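PDB 2II1: acetamidase from Bacillus halodurans, which probably hydrolyses carbon-nitrogen bonds in linear amides, as a calcium-binding member of the acetamidase/formamidase family. Local coordinates for residues Phe13-Lys16 / Glu17-Pro20; Lys244-Ala247 / Thr248-Ala251. All coordinates share one frame; numbering follows the deposited sequence.

Contact 1 (residues 13-20) and contact 2 (residues 244-251) are both local: the first a beta turn just after strand 13-14, the second two consecutive turns of helix 235-253. Their centres lie 31 Å apart and their nearest atoms about 18 Å, so neither touches the other. Each has its own relation to calcium. The Phe-13 side chain is about 11 Å from that of Asn-155, which binds one calcium ion with Asp-157 and Asp-182; Asp-182, His-184 and Glu-198 hold the second. Contact 2 includes Ala-251, which with Thr-254 and Leu-256 belongs to a third calcium site, unoccupied in this chain.

Contact 1. Residues Phe13-Lys16 / Glu17-Pro20; sequences FMDK and ENVP
Asp-15 and Asn-18 close a type I beta turn, the Asn-18 N to Asp-15 O bond being 3.1 Å long. The compact part lies around the Asp-15 carboxylate. With CG anti to the backbone N (chi1 -171°), OD1 folds forward over the turn and accepts Glu-17 N at 3.0 Å, making an Asx turn inside the beta turn. Lys-16 NZ, on a chain bent at chi2 and chi4, meets the same OD1 nearly end-on, 3.1 Å away, in a salt bridge, displaced to the other face from Glu-17 N, which comes in from above the plane. On the strand side of the turn, the Asn-18 amide reaches back to Phe-13: ND2 packs 3.3 Å from Asp-15 CB and gives a weak bond to Phe-13 O, and one water bridges ND2 to Asp-15 N. The outer side is looser. Glu-17 is exposed, and its OE2 stays 5.0 Å from Lys-16 NZ, an opposite charge that may be felt weakly but makes no contact. An alanine in place of Asp-15 is likely to leave Glu-17 N without its side-chain acceptor and the Lys-16 ammonium group without its carboxylate, free to turn. Strand 13-14, leading into the turn, pairs with strand 144-145 through Met-14 and Ile-144; Asp-15 rests on Pro-143, while Asn-18 touches Pro-63 and Pro-20 touches Tyr-65, both of strand 60-67.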
loop_
_atom_site.group_PDB
_atom_site.type_symbol
_atom_site.label_atom_id
_atom_site.label_comp_id
_atom_site.label_asym_id
_atom_site.label_seq_id
_atom_site.Cartn_x
_atom_site.Cartn_y
_atom_site.Cartn_z
ATOM N N PHE A 13 14.160 -23.098 9.437
ATOM C CA PHE A 13 13.404 -22.567 10.564
ATOM C C PHE A 13 14.262 -21.574 11.309
ATOM O O PHE A 13 15.474 -21.794 11.498
ATOM C CB PHE A 13 13.030 -23.657 11.560
ATOM C CG PHE A 13 11.994 -24.620 11.064
ATOM C CD1 PHE A 13 12.329 -25.630 10.179
ATOM C CD2 PHE A 13 10.680 -24.529 11.493
ATOM C CE1 PHE A 13 11.369 -26.512 9.726
ATOM C CE2 PHE A 13 9.725 -25.406 11.030
ATOM C CZ PHE A 13 10.072 -26.395 10.150
HETATM N N MSE A 14 13.612 -20.505 11.764
HETATM C CA MSE A 14 14.223 -19.515 12.644
HETATM C C MSE A 14 14.077 -20.094 14.041
HETATM O O MSE A 14 12.969 -20.182 14.572
HETATM C CB MSE A 14 13.502 -18.162 12.499
HETATM C CG MSE A 14 13.573 -17.568 11.093
HETATM SE SE MSE A 14 15.163 -16.437 10.769
HETATM C CE MSE A 14 15.273 -16.587 8.726
ATOM N N ASP A 15 15.202 -20.536 14.606
ATOM C CA ASP A 15 15.228 -21.422 15.767
ATOM C C ASP A 15 16.461 -21.066 16.622
ATOM O O ASP A 15 17.609 -21.031 16.134
ATOM C CB ASP A 15 15.317 -22.883 15.271
ATOM C CG ASP A 15 15.122 -23.947 16.381
ATOM O OD1 ASP A 15 15.121 -23.647 17.596
ATOM O OD2 ASP A 15 14.989 -25.131 16.001
ATOM N N LYS A 16 16.196 -20.768 17.887
ATOM C CA LYS A 16 17.208 -20.455 18.885
ATOM C C LYS A 16 18.179 -21.615 19.094
ATOM O O LYS A 16 19.233 -21.417 19.668
ATOM C CB LYS A 16 16.530 -20.139 20.211
ATOM C CG LYS A 16 15.986 -21.402 20.897
ATOM C CD LYS A 16 14.669 -21.234 21.634
ATOM C CE LYS A 16 13.880 -22.583 21.674
ATOM N NZ LYS A 16 13.692 -23.268 20.297
ATOM N N GLU A 17 17.816 -22.808 18.620
ATOM C CA GLU A 17 18.620 -24.015 18.803
ATOM C C GLU A 17 19.482 -24.364 17.610
ATOM O O GLU A 17 20.275 -25.289 17.688
ATOM C CB GLU A 17 17.722 -25.207 19.139
ATOM C CG GLU A 17 17.129 -25.148 20.538
ATOM C CD GLU A 17 18.189 -25.135 21.625
ATOM O OE1 GLU A 17 19.138 -25.954 21.562
ATOM O OE2 GLU A 17 18.081 -24.299 22.545
ATOM N N ASN A 18 19.338 -23.630 16.512
ATOM C CA ASN A 18 20.248 -23.761 15.377
ATOM C C ASN A 18 21.655 -23.318 15.778
ATOM O O ASN A 18 21.818 -22.270 16.421
ATOM C CB ASN A 18 19.756 -22.928 14.178
ATOM C CG ASN A 18 18.489 -23.493 13.549
ATOM O OD1 ASN A 18 18.236 -24.697 13.594
ATOM N ND2 ASN A 18 17.690 -22.618 12.949
ATOM N N VAL A 19 22.666 -24.112 15.426
ATOM C CA VAL A 19 24.031 -23.816 15.861
ATOM C C VAL A 19 24.620 -22.766 14.899
ATOM O O VAL A 19 24.465 -22.882 13.706
ATOM C CB VAL A 19 24.929 -25.087 15.938
ATOM C CG1 VAL A 19 26.300 -24.716 16.478
ATOM C CG2 VAL A 19 24.291 -26.153 16.829
ATOM N N PRO A 20 25.247 -21.709 15.430
ATOM C CA PRO A 20 25.815 -20.704 14.523
ATOM C C PRO A 20 26.869 -21.276 13.576
ATOM O O PRO A 20 27.723 -22.061 14.007
ATOM C CB PRO A 20 26.478 -19.711 15.474
ATOM C CG PRO A 20 25.805 -19.902 16.759
ATOM C CD PRO A 20 25.442 -21.352 16.839
HETATM O O HOH W 1 18.138 -19.647 13.656
HETATM O O HOH W 2 21.838 -21.810 18.777
#

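Contact 2. Residues Lys244-Ala247 / Thr248-Ala251; sequences KNMA and TFLA
Lys-244 O takes two hydrogen bonds from Thr-248, one from N and one from OG1, each 2.9 Å long and arriving from opposite faces of the carbonyl plane. Thr-248 has OG1 between its backbone N and carbonyl carbon (chi1 61°), which turns the hydroxyl back along the helix to that oxygen. The other backbone bonds keep the i to i+4 pattern: Phe-249 N to Asn-245 O, the nearly linear (179°) Leu-250 N to Met-246 O, and Ala-251 N to Ala-247 O. Asn-245 OD1 is hydrogen-bonded to Gln-241 NE2. The apolar contact is a single pair, selenomethionine Met-246 SE standing at the edge of the Phe-249 ring, 4.3 Å from CD2. Further packing lies outside the segments: Phe-249 meets Phe-215 edge-to-face, Met-246, Phe-249 and Leu-250 press on Phe-292 of helix 289-294, and Ala-247 touches Leu-265 of helix 258-268 and Leu-99 of the second subunit. The chemistry thus serves two ends: Thr-248 spends its hydroxyl on the helix's own backbone, while Met-246, Ala-247, Phe-249 and Leu-250 supply apolar packing against neighbouring elements.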
loop_
_atom_site.group_PDB
_atom_site.type_symbol
_atom_site.label_atom_id
_atom_site.label_comp_id
_atom_site.label_asym_id
_atom_site.label_seq_id
_atom_site.Cartn_x
_atom_site.Cartn_y
_atom_site.Cartn_z
ATOM N N LYS A 244 -0.213 1.326 14.478
ATOM C CA LYS A 244 -0.087 1.554 15.916
ATOM C C LYS A 244 1.347 1.592 16.409
ATOM O O LYS A 244 1.630 2.321 17.350
ATOM C CB LYS A 244 -0.881 0.518 16.687
ATOM C CG LYS A 244 -2.390 0.804 16.590
ATOM C CD LYS A 244 -3.224 -0.207 17.368
ATOM C CE LYS A 244 -4.700 0.185 17.402
ATOM N NZ LYS A 244 -5.409 -0.495 18.529
ATOM N N ASN A 245 2.232 0.815 15.774
ATOM C CA ASN A 245 3.692 0.819 16.074
ATOM C C ASN A 245 4.375 2.152 15.764
ATOM O O ASN A 245 5.216 2.654 16.539
ATOM C CB ASN A 245 4.416 -0.289 15.308
ATOM C CG ASN A 245 4.086 -1.685 15.819
ATOM O OD1 ASN A 245 3.308 -1.839 16.752
ATOM N ND2 ASN A 245 4.701 -2.710 15.204
HETATM N N MSE A 246 4.014 2.723 14.631
HETATM C CA MSE A 246 4.474 4.070 14.292
HETATM C C MSE A 246 3.926 5.081 15.297
HETATM O O MSE A 246 4.663 5.866 15.886
HETATM C CB MSE A 246 4.064 4.443 12.860
HETATM C CG MSE A 246 4.664 5.763 12.407
HETATM SE SE MSE A 246 6.633 5.749 12.405
HETATM C CE MSE A 246 6.669 4.736 10.756
ATOM N N ALA A 247 2.621 5.055 15.509
ATOM C CA ALA A 247 1.951 6.071 16.343
ATOM C C ALA A 247 2.421 6.047 17.826
ATOM O O ALA A 247 2.588 7.089 18.463
ATOM C CB ALA A 247 0.409 5.896 16.229
ATOM N N THR A 248 2.595 4.850 18.381
ATOM C CA THR A 248 3.021 4.722 19.773
ATOM C C THR A 248 4.504 5.067 19.886
ATOM O O THR A 248 4.909 5.648 20.875
ATOM C CB THR A 248 2.726 3.326 20.392
ATOM O OG1 THR A 248 3.425 2.307 19.671
ATOM C CG2 THR A 248 1.228 3.009 20.396
ATOM N N PHE A 249 5.300 4.725 18.879
ATOM C CA PHE A 249 6.711 5.194 18.798
ATOM C C PHE A 249 6.859 6.739 18.857
ATOM O O PHE A 249 7.572 7.291 19.702
ATOM C CB PHE A 249 7.387 4.647 17.525
ATOM C CG PHE A 249 8.726 5.273 17.233
ATOM C CD1 PHE A 249 9.689 5.381 18.225
ATOM C CD2 PHE A 249 9.019 5.733 15.973
ATOM C CE1 PHE A 249 10.945 5.979 17.941
ATOM C CE2 PHE A 249 10.258 6.323 15.684
ATOM C CZ PHE A 249 11.220 6.439 16.683
ATOM N N LEU A 250 6.193 7.414 17.926
ATOM C CA LEU A 250 6.153 8.876 17.858
ATOM C C LEU A 250 5.639 9.514 19.167
ATOM O O LEU A 250 6.195 10.497 19.653
ATOM C CB LEU A 250 5.260 9.309 16.673
ATOM C CG LEU A 250 5.872 9.531 15.290
ATOM C CD1 LEU A 250 4.809 10.025 14.290
ATOM C CD2 LEU A 250 7.016 10.515 15.357
ATOM N N ALA A 251 4.585 8.945 19.734
ATOM C CA ALA A 251 4.009 9.455 20.960
ATOM C C ALA A 251 5.003 9.277 22.097
ATOM O O ALA A 251 5.344 10.249 22.764
ATOM C CB ALA A 251 2.718 8.756 21.258
#